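Local structure of pseudopodium-enriched atypical kinase 1 (Homo sapiens, 6BHC) at residues L382-K385 against R386-M390; A416-T419 against T420-S424; W355-R358 against E359-Q363; K347-L350 against Q351-W355. The protein is a pseudokinase of the protein kinase family that forms dimers and probably acts in signalling as a scaffold rather than through catalysis. The protein carries 1 engineered substitution. All blocks are in the same frame, centred on the assembly; numbering follows the deposited sequence.

Contact 1. Residues L382-K385 against R386-M390; sequences LDIK and RTLLM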
loop_
_atom_site.group_PDB
_atom_site.type_symbol
_atom_site.label_atom_id
_atom_site.label_comp_id
_atom_site.label_asym_id
_atom_site.label_seq_id
_atom_site.Cartn_x
_atom_site.Cartn_y
_atom_site.Cartn_z
ATOM N N LEU A 382 -12.690 2.624 17.119
ATOM C CA LEU A 382 -11.288 2.803 16.748
ATOM C C LEU A 382 -10.764 1.604 15.968
ATOM O O LEU A 382 -10.089 1.761 14.943
ATOM C CB LEU A 382 -10.439 3.037 17.997
ATOM C CG LEU A 382 -10.285 4.479 18.472
ATOM C CD1 LEU A 382 -9.542 4.528 19.798
ATOM C CD2 LEU A 382 -9.560 5.304 17.422
ATOM N N ASP A 383 -11.061 0.394 16.446
ATOM C CA ASP A 383 -10.538 -0.805 15.798
ATOM C C ASP A 383 -11.055 -0.939 14.371
ATOM O O ASP A 383 -10.314 -1.345 13.469
ATOM C CB ASP A 383 -10.897 -2.042 16.624
ATOM C CG ASP A 383 -10.272 -2.022 18.008
ATOM O OD1 ASP A 383 -9.225 -1.361 18.179
ATOM O OD2 ASP A 383 -10.823 -2.668 18.924
ATOM N N ILE A 384 -12.323 -0.587 14.144
ATOM C CA ILE A 384 -12.892 -0.680 12.804
ATOM C C ILE A 384 -12.302 0.389 11.893
ATOM O O ILE A 384 -11.936 0.111 10.745
ATOM C CB ILE A 384 -14.427 -0.583 12.872
ATOM C CG1 ILE A 384 -15.002 -1.796 13.606
ATOM C CG2 ILE A 384 -15.022 -0.463 11.477
ATOM C CD1 ILE A 384 -16.512 -1.780 13.725
ATOM N N LYS A 385 -12.196 1.627 12.386
ATOM C CA LYS A 385 -11.664 2.708 11.564
ATOM C C LYS A 385 -10.195 2.485 11.229
ATOM O O LYS A 385 -9.757 2.782 10.112
ATOM C CB LYS A 385 -11.856 4.051 12.269
ATOM C CG LYS A 385 -13.305 4.495 12.362
ATOM C CD LYS A 385 -13.828 4.996 11.023
ATOM C CE LYS A 385 -13.124 6.278 10.606
ATOM N NZ LYS A 385 -13.682 6.847 9.347
ATOM N N ARG A 386 -9.417 1.963 12.182
ATOM C CA ARG A 386 -8.017 1.662 11.898
ATOM C C ARG A 386 -7.897 0.563 10.851
ATOM O O ARG A 386 -7.002 0.599 9.998
ATOM C CB ARG A 386 -7.289 1.259 13.180
ATOM C CG ARG A 386 -7.081 2.394 14.167
ATOM C CD ARG A 386 -6.042 2.012 15.208
ATOM N NE ARG A 386 -5.781 3.090 16.155
ATOM C CZ ARG A 386 -6.148 3.070 17.432
ATOM N NH1 ARG A 386 -6.790 2.019 17.922
ATOM N NH2 ARG A 386 -5.866 4.097 18.221
ATOM N N THR A 387 -8.795 -0.424 10.901
ATOM C CA THR A 387 -8.785 -1.490 9.905
ATOM C C THR A 387 -9.130 -0.952 8.522
ATOM O O THR A 387 -8.477 -1.301 7.532
ATOM C CB THR A 387 -9.760 -2.595 10.312
ATOM O OG1 THR A 387 -9.387 -3.111 11.596
ATOM C CG2 THR A 387 -9.749 -3.725 9.295
ATOM N N LEU A 388 -10.149 -0.093 8.437
ATOM C CA LEU A 388 -10.543 0.475 7.152
ATOM C C LEU A 388 -9.417 1.308 6.548
ATOM O O LEU A 388 -9.109 1.183 5.357
ATOM C CB LEU A 388 -11.807 1.318 7.320
ATOM C CG LEU A 388 -13.081 0.539 7.649
ATOM C CD1 LEU A 388 -14.235 1.488 7.934
ATOM C CD2 LEU A 388 -13.426 -0.403 6.509
ATOM N N LEU A 389 -8.790 2.163 7.358
ATOM C CA LEU A 389 -7.708 2.998 6.846
ATOM C C LEU A 389 -6.515 2.153 6.416
ATOM O O LEU A 389 -5.876 2.444 5.397
ATOM C CB LEU A 389 -7.288 4.022 7.899
ATOM C CG LEU A 389 -6.206 5.009 7.449
ATOM C CD1 LEU A 389 -6.665 5.783 6.222
ATOM C CD2 LEU A 389 -5.840 5.959 8.576
ATOM N N MET A 390 -6.202 1.100 7.175
ATOM C CA MET A 390 -5.103 0.219 6.793
ATOM C C MET A 390 -5.381 -0.454 5.456
ATOM O O MET A 390 -4.478 -0.598 4.623
ATOM C CB MET A 390 -4.863 -0.827 7.881
ATOM C CG MET A 390 -3.583 -1.629 7.702
ATOM S SD MET A 390 -2.106 -0.626 7.958
ATOM C CE MET A 390 -2.362 -0.080 9.644
HETATM O O HOH W 1 -7.106 -0.531 17.127
#

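Contact 2. Residues A416-T419 against T420-S424; sequences AFAT and TDSLS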
loop_
_atom_site.group_PDB
_atom_site.type_symbol
_atom_site.label_atom_id
_atom_site.label_comp_id
_atom_site.label_asym_id
_atom_site.label_seq_id
_atom_site.Cartn_x
_atom_site.Cartn_y
_atom_site.Cartn_z
ATOM N N ALA A 416 -3.806 7.049 14.442
ATOM C CA ALA A 416 -2.616 6.431 15.022
ATOM C C ALA A 416 -2.431 6.834 16.480
ATOM O O ALA A 416 -2.003 6.018 17.305
ATOM C CB ALA A 416 -1.378 6.801 14.208
ATOM N N PHE A 417 -2.747 8.084 16.816
ATOM C CA PHE A 417 -2.489 8.614 18.147
ATOM C C PHE A 417 -3.739 8.785 18.996
ATOM O O PHE A 417 -3.618 9.124 20.178
ATOM C CB PHE A 417 -1.756 9.959 18.045
ATOM C CG PHE A 417 -0.365 9.846 17.497
ATOM C CD1 PHE A 417 -0.136 9.887 16.131
ATOM C CD2 PHE A 417 0.715 9.689 18.349
ATOM C CE1 PHE A 417 1.146 9.777 15.625
ATOM C CE2 PHE A 417 1.999 9.579 17.851
ATOM C CZ PHE A 417 2.215 9.622 16.487
ATOM N N ALA A 418 -4.926 8.563 18.439
ATOM C CA ALA A 418 -6.143 8.670 19.227
ATOM C C ALA A 418 -6.282 7.474 20.163
ATOM O O ALA A 418 -5.869 6.356 19.847
ATOM C CB ALA A 418 -7.367 8.768 18.316
ATOM N N THR A 419 -6.861 7.726 21.335
ATOM C CA THR A 419 -7.158 6.690 22.313
ATOM C C THR A 419 -8.611 6.825 22.740
ATOM O O THR A 419 -9.282 7.815 22.437
ATOM C CB THR A 419 -6.247 6.782 23.547
ATOM O OG1 THR A 419 -6.543 7.982 24.273
ATOM C CG2 THR A 419 -4.776 6.785 23.141
ATOM N N THR A 420 -9.098 5.811 23.459
ATOM C CA THR A 420 -10.452 5.889 23.992
ATOM C C THR A 420 -10.591 7.043 24.976
ATOM O O THR A 420 -11.657 7.663 25.057
ATOM C CB THR A 420 -10.839 4.569 24.660
ATOM O OG1 THR A 420 -9.946 4.299 25.747
ATOM C CG2 THR A 420 -10.771 3.425 23.656
ATOM N N ASP A 421 -9.524 7.356 25.714
ATOM C CA ASP A 421 -9.575 8.475 26.648
ATOM C C ASP A 421 -9.644 9.808 25.913
ATOM O O ASP A 421 -10.385 10.709 26.322
ATOM C CB ASP A 421 -8.364 8.436 27.578
ATOM C CG ASP A 421 -8.422 9.502 28.653
ATOM O OD1 ASP A 421 -9.077 9.265 29.690
ATOM O OD2 ASP A 421 -7.813 10.576 28.463
ATOM N N SER A 422 -8.882 9.954 24.825
ATOM C CA SER A 422 -8.908 11.203 24.072
ATOM C C SER A 422 -10.237 11.384 23.350
ATOM O O SER A 422 -10.741 12.507 23.240
ATOM C CB SER A 422 -7.751 11.247 23.074
ATOM O OG SER A 422 -8.022 10.440 21.942
ATOM N N LEU A 423 -10.816 10.293 22.843
ATOM C CA LEU A 423 -12.122 10.390 22.199
ATOM C C LEU A 423 -13.209 10.729 23.209
ATOM O O LEU A 423 -14.110 11.522 22.917
ATOM C CB LEU A 423 -12.453 9.085 21.475
ATOM C CG LEU A 423 -11.591 8.708 20.270
ATOM C CD1 LEU A 423 -12.144 7.462 19.603
ATOM C CD2 LEU A 423 -11.508 9.858 19.277
ATOM N N SER A 424 -13.137 10.139 24.405
ATOM C CA SER A 424 -14.146 10.404 25.424
ATOM C C SER A 424 -14.157 11.874 25.822
ATOM O O SER A 424 -15.221 12.444 26.089
ATOM C CB SER A 424 -13.904 9.515 26.644
ATOM O OG SER A 424 -14.857 9.772 27.659
#

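Contact 3. Residues W355-R358 against E359-Q363; sequences WGPR and EDLFQ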
loop_
_atom_site.group_PDB
_atom_site.type_symbol
_atom_site.label_atom_id
_atom_site.label_comp_id
_atom_site.label_asym_id
_atom_site.label_seq_id
_atom_site.Cartn_x
_atom_site.Cartn_y
_atom_site.Cartn_z
ATOM N N TRP A 355 -13.305 12.982 10.506
ATOM C CA TRP A 355 -13.363 11.527 10.446
ATOM C C TRP A 355 -13.891 10.872 11.711
ATOM O O TRP A 355 -14.377 9.736 11.631
ATOM C CB TRP A 355 -11.975 10.940 10.157
ATOM C CG TRP A 355 -11.243 11.639 9.065
ATOM C CD1 TRP A 355 -11.418 11.472 7.724
ATOM C CD2 TRP A 355 -10.210 12.617 9.220
ATOM N NE1 TRP A 355 -10.558 12.291 7.030
ATOM C CE2 TRP A 355 -9.806 13.004 7.927
ATOM C CE3 TRP A 355 -9.589 13.207 10.325
ATOM C CZ2 TRP A 355 -8.810 13.952 7.709
ATOM C CZ3 TRP A 355 -8.599 14.149 10.107
ATOM C CH2 TRP A 355 -8.221 14.512 8.808
ATOM N N GLY A 356 -13.813 11.535 12.866
ATOM C CA GLY A 356 -14.126 10.934 14.144
ATOM C C GLY A 356 -15.566 10.487 14.256
ATOM O O GLY A 356 -16.364 10.653 13.328
ATOM N N PRO A 357 -15.925 9.911 15.403
ATOM C CA PRO A 357 -17.273 9.347 15.552
ATOM C C PRO A 357 -18.348 10.401 15.334
ATOM O O PRO A 357 -18.221 11.549 15.765
ATOM C CB PRO A 357 -17.283 8.815 16.990
ATOM C CG PRO A 357 -16.185 9.540 17.684
ATOM C CD PRO A 357 -15.137 9.801 16.642
ATOM N N ARG A 358 -19.409 9.997 14.640
ATOM C CA ARG A 358 -20.484 10.906 14.275
ATOM C C ARG A 358 -21.482 11.039 15.422
ATOM O O ARG A 358 -21.381 10.368 16.454
ATOM C CB ARG A 358 -21.180 10.420 13.007
ATOM C CG ARG A 358 -20.236 10.092 11.864
ATOM C CD ARG A 358 -19.471 11.319 11.405
ATOM N NE ARG A 358 -18.504 10.990 10.363
ATOM C CZ ARG A 358 -17.700 11.875 9.783
ATOM N NH1 ARG A 358 -16.849 11.484 8.844
ATOM N NH2 ARG A 358 -17.749 13.150 10.142
ATOM N N GLU A 359 -22.469 11.917 15.229
ATOM C CA GLU A 359 -23.509 12.105 16.232
ATOM C C GLU A 359 -24.366 10.859 16.415
ATOM O O GLU A 359 -25.040 10.732 17.443
ATOM C CB GLU A 359 -24.389 13.300 15.858
ATOM C CG GLU A 359 -23.634 14.620 15.772
ATOM C CD GLU A 359 -24.523 15.781 15.363
ATOM O OE1 GLU A 359 -25.715 15.547 15.072
ATOM O OE2 GLU A 359 -24.030 16.929 15.334
ATOM N N ASP A 360 -24.357 9.938 15.447
ATOM C CA ASP A 360 -25.074 8.679 15.619
ATOM C C ASP A 360 -24.490 7.870 16.769
ATOM O O ASP A 360 -25.229 7.244 17.538
ATOM C CB ASP A 360 -25.040 7.873 14.321
ATOM C CG ASP A 360 -25.644 8.624 13.151
ATOM O OD1 ASP A 360 -26.538 9.467 13.378
ATOM O OD2 ASP A 360 -25.225 8.371 12.000
ATOM N N LEU A 361 -23.162 7.874 16.906
ATOM C CA LEU A 361 -22.524 7.208 18.036
ATOM C C LEU A 361 -22.694 7.992 19.332
ATOM O O LEU A 361 -22.593 7.404 20.414
ATOM C CB LEU A 361 -21.039 6.980 17.732
ATOM C CG LEU A 361 -20.155 6.210 18.721
ATOM C CD1 LEU A 361 -19.145 5.349 17.972
ATOM C CD2 LEU A 361 -19.431 7.160 19.666
ATOM N N PHE A 362 -22.961 9.299 19.246
ATOM C CA PHE A 362 -23.124 10.102 20.455
ATOM C C PHE A 362 -24.335 9.648 21.261
ATOM O O PHE A 362 -24.306 9.660 22.497
ATOM C CB PHE A 362 -23.251 11.586 20.099
ATOM C CG PHE A 362 -21.976 12.213 19.595
ATOM C CD1 PHE A 362 -20.817 11.466 19.453
ATOM C CD2 PHE A 362 -21.936 13.562 19.278
ATOM C CE1 PHE A 362 -19.650 12.047 18.989
ATOM C CE2 PHE A 362 -20.771 14.149 18.818
ATOM C CZ PHE A 362 -19.628 13.390 18.674
ATOM N N GLN A 363 -25.411 9.245 20.578
ATOM C CA GLN A 363 -26.604 8.782 21.282
ATOM C C GLN A 363 -26.316 7.520 22.084
ATOM O O GLN A 363 -26.751 7.395 23.235
ATOM C CB GLN A 363 -27.741 8.537 20.291
ATOM C CG GLN A 363 -28.379 9.802 19.749
ATOM C CD GLN A 363 -29.564 9.514 18.848
ATOM O OE1 GLN A 363 -29.538 8.577 18.050
ATOM N NE2 GLN A 363 -30.616 10.314 18.980
#

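Contact 4. Residues K347-L350 against Q351-W355; sequences KGIL and QCLLW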
loop_
_atom_site.group_PDB
_atom_site.type_symbol
_atom_site.label_atom_id
_atom_site.label_comp_id
_atom_site.label_asym_id
_atom_site.label_seq_id
_atom_site.Cartn_x
_atom_site.Cartn_y
_atom_site.Cartn_z
ATOM N N LYS A 347 -7.837 20.623 18.086
ATOM C CA LYS A 347 -7.416 19.676 17.062
ATOM C C LYS A 347 -8.251 18.403 17.118
ATOM O O LYS A 347 -8.688 17.895 16.082
ATOM C CB LYS A 347 -5.929 19.358 17.225
ATOM C CG LYS A 347 -5.354 18.459 16.144
ATOM C CD LYS A 347 -3.837 18.403 16.221
ATOM C CE LYS A 347 -3.249 17.660 15.033
ATOM N NZ LYS A 347 -1.761 17.679 15.059
ATOM N N GLY A 348 -8.494 17.883 18.321
ATOM C CA GLY A 348 -9.298 16.682 18.450
ATOM C C GLY A 348 -10.731 16.872 18.004
ATOM O O GLY A 348 -11.337 15.952 17.454
ATOM N N ILE A 349 -11.291 18.061 18.228
ATOM C CA ILE A 349 -12.633 18.354 17.742
ATOM C C ILE A 349 -12.650 18.366 16.218
ATOM O O ILE A 349 -13.516 17.751 15.587
ATOM C CB ILE A 349 -13.131 19.687 18.328
ATOM C CG1 ILE A 349 -13.323 19.560 19.843
ATOM C CG2 ILE A 349 -14.420 20.130 17.649
ATOM C CD1 ILE A 349 -13.885 20.801 20.499
ATOM N N LEU A 350 -11.679 19.052 15.606
ATOM C CA LEU A 350 -11.614 19.110 14.149
ATOM C C LEU A 350 -11.412 17.726 13.547
ATOM O O LEU A 350 -12.020 17.393 12.524
ATOM C CB LEU A 350 -10.496 20.055 13.718
ATOM C CG LEU A 350 -10.743 21.533 14.022
ATOM C CD1 LEU A 350 -9.464 22.336 13.873
ATOM C CD2 LEU A 350 -11.831 22.083 13.114
ATOM N N GLN A 351 -10.563 16.905 14.169
ATOM C CA GLN A 351 -10.401 15.529 13.710
ATOM C C GLN A 351 -11.706 14.755 13.828
ATOM O O GLN A 351 -12.032 13.932 12.963
ATOM C CB GLN A 351 -9.296 14.841 14.509
ATOM C CG GLN A 351 -7.905 15.383 14.237
ATOM C CD GLN A 351 -6.890 14.914 15.259
ATOM O OE1 GLN A 351 -7.227 14.665 16.416
ATOM N NE2 GLN A 351 -5.637 14.789 14.835
ATOM N N CYS A 352 -12.472 15.009 14.891
ATOM C CA CYS A 352 -13.740 14.311 15.068
ATOM C C CYS A 352 -14.761 14.736 14.020
ATOM O O CYS A 352 -15.526 13.903 13.520
ATOM C CB CYS A 352 -14.286 14.552 16.474
ATOM S SG CYS A 352 -15.874 13.750 16.776
ATOM N N LEU A 353 -14.797 16.027 13.678
ATOM C CA LEU A 353 -15.738 16.485 12.661
ATOM C C LEU A 353 -15.384 15.945 11.281
ATOM O O LEU A 353 -16.277 15.723 10.455
ATOM C CB LEU A 353 -15.785 18.014 12.634
ATOM C CG LEU A 353 -16.224 18.730 13.913
ATOM C CD1 LEU A 353 -16.245 20.240 13.708
ATOM C CD2 LEU A 353 -17.584 18.231 14.378
ATOM N N LEU A 354 -14.097 15.722 11.014
ATOM C CA LEU A 354 -13.668 15.260 9.698
ATOM C C LEU A 354 -13.826 13.751 9.550
ATOM O O LEU A 354 -14.411 13.275 8.571
ATOM C CB LEU A 354 -12.219 15.677 9.450
ATOM C CG LEU A 354 -12.008 17.169 9.193
ATOM C CD1 LEU A 354 -10.551 17.547 9.390
ATOM C CD2 LEU A 354 -12.470 17.521 7.787
ATOM N N TRP A 355 -13.305 12.982 10.506
ATOM C CA TRP A 355 -13.363 11.527 10.446
ATOM C C TRP A 355 -13.891 10.872 11.711
ATOM O O TRP A 355 -14.377 9.736 11.631
ATOM C CB TRP A 355 -11.975 10.940 10.157
ATOM C CG TRP A 355 -11.243 11.639 9.065
ATOM C CD1 TRP A 355 -11.418 11.472 7.724
ATOM C CD2 TRP A 355 -10.210 12.617 9.220
ATOM N NE1 TRP A 355 -10.558 12.291 7.030
ATOM C CE2 TRP A 355 -9.806 13.004 7.927
ATOM C CE3 TRP A 355 -9.589 13.207 10.325
ATOM C CZ2 TRP A 355 -8.810 13.952 7.709
ATOM C CZ3 TRP A 355 -8.599 14.149 10.107
ATOM C CH2 TRP A 355 -8.221 14.512 8.808
#

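Contact 1. Residues L382-K385 against R386-M390
Leu382 and Arg386 meet one turn apart on the long alpha-helix 371-396, which lies against helices 16-39 and 406-417 and also faces the second subunit. The arginine doubles back over the leucine: its CG stands anti to the carbonyl carbon (chi1 -70°) and the chain then runs extended from CG to NE, which carries the guanidinium over the isobutyl group. Leu382 CD2 sits against one face of that group, 4.0 Å from Arg386 NH2. At the edge, in plane, a water accepts from Arg386 NH1 at 2.7 Å and donates to Asp383 OD1. The carboxylate and guanidinium planes are turned 41° apart, with Asp383 OD1 and Arg386 NH1 at 4.2 Å, too far for a salt bridge; the carboxylate is held by Gln379 at OD1 and by a salt bridge from OD2 to Arg21, and Arg386 NE donates to the carbonyl of Leu415. Ile384 and Leu388 lie side by side and point the same way, CG2 of the isoleucine 4.1 Å from CD1 of the leucine; Leu388 also packs on Leu23 of the second subunit. Thr387 grips the carbonyl of Asp383 twice, from opposite faces of its plane: N donates at 3.1 Å, and OG1 donates to Asp383 O at 2.7 Å.

Contact 2. Residues A416-T419 against T420-S424
Thr419 is the N-cap of helix 420-430, and it meets Thr420 through Leu423 in the first turn, just where the chain has left helix 406-417 at Ala418. Thr420 follows the cap directly; its CB lies 3.7 Å from Thr419 C while the side chain as a whole turns off toward helix 371-396, where it packs on Gln379 and OG1 has a weak hydrogen bond with Asn375. Asp421 brushes the cap with its CB, 3.8 Å from Thr419 OG1, and its carboxylate leads away. Ser422 makes the capping bond: its backbone N donates to Thr419 OG1 at 3.1 Å, with an N-H...O angle of 160°. What puts that hydroxyl in place is a chi1 of 67°, which sets OG1 between the backbone N and the carbonyl carbon of Thr419. The serine hydroxyl folds back in the same way (chi1 77°) and donates to Thr419 O at 3.0 Å, so Ser422 donates twice to the cap residue, from its backbone to the threonine side chain and from its side chain to the threonine backbone. Leu423 closes the turn, its N also donating to Thr419 O, at 2.9 Å. Both donors reach that oxygen from the same face of the carbonyl plane. The buried Leu423 packs on Trp381 and Leu382 of helix 371-396, and its CD2 reaches back past the cap to 4.4 Å from Ala418 CB.

Contact 3. Residues W355-R358 against E359-Q363
The carbonyl oxygen of Arg358 faces the backbone N-H groups of Leu361 and Phe362, where the loop after helix 343-354 turns into helix 359-367. Both bonds are weak: Leu361 N donates to Arg358 O at 3.1 Å with an N-H...O angle of only 128°, and Phe362 N reaches the same oxygen at 3.4 Å. One acceptor thus serves two poorly aimed donors in the opening turn, and the bonds from Phe362 N and Gln363 N to Glu359 O are weak as well. The oxygen also lies over one face of the Phe362 ring, offset toward its rim, 3.2 Å from CD1. A chi1 of -70° swings the ring back to that position, and its CE1 comes 3.6 Å from Pro357 O, which approaches obliquely.

The charged end of Arg358 goes the other way. Bent at chi2, the chain returns over the loop, and Gly356 O lies over one face of its guanidinium. NH2 donates to the carbonyl of Leu353 and NH1 to that of Leu354, two acceptors at the C-terminal end of helix 343-354; the Leu354 oxygen also accepts from Arg178.

Apolar packing is carried by Pro357, whose CB meets Leu361 CD2 at 3.8 Å; both residues pack on Trp381 of helix 371-396, while Phe362 rests on Val427 and Leu430 of helix 420-430. The chemistry implies a junction in which the helix start is loosely bonded through its backbone, the firmer polar ties being those that join Arg358 to the carbonyls of the preceding helix end, where its positive charge would probably be favoured.

Contact 4. Residues K347-L350 against Q351-W355
Helix 343-354 belongs to the helical lobe of the kinase fold, packed among helices 173-194, 322-332, 406-417 and 420-430; Lys347 to Leu354 make up its last two turns, and Trp355 follows. Four backbone bonds of alpha-helical spacing run through them, from Gln351 N to Lys347 O at 2.9 Å through to Leu354 N to Leu350 O at 3.1 Å.

On one side, Lys347 and Gln351 cross at an angle. The lysine is fully extended, with CG anti to the backbone N (chi1 -176°), and it runs past the amide: its CE lies 3.7 Å from Gln351 NE2, and CG is 4.0 Å from Gln351 CD. The ammonium group continues beyond to helix 173-194, where it forms a salt bridge with Glu192 and a hydrogen bond with Ser189. The amide oxygen Gln351 OE1 comes 3.5 Å from Gly348 CA, where there is no side chain in the way.

Ile349 and Leu353 form the apolar pair, CG2 to CD1 at 4.3 Å, while Ile349 and Cys352 turn toward helix 420-430. Beyond the last turn Trp355 is the first residue to leave helical angles, yet its N still donates to Gln351 O at 2.9 Å. Its indole folds back beneath its neighbour, with Leu354 CB standing 3.6 Å above the ring plane, over the centre.

In the fold
Contact 4 lies nearest the middle of the chain, about 13 Å from its centre, while the centres of contacts 1, 2 and 3 sit 21 to 25 Å out. Contacts 3 and 4 share Trp355 and are successive pieces of chain, but contact 4 is regular, partly buried helix, whereas contact 3 is a surface junction with weak backbone bonds. Contact 2 is also a junction, yet a well-aimed threonine N-cap closes it. Contact 1 is partly buried mid-helix and, unlike the others, touches the second subunit. It meets contact 2 where its arginine NH2 approaches the Ala418 carbonyl, and helix 371-396 also receives side chains from contact 3.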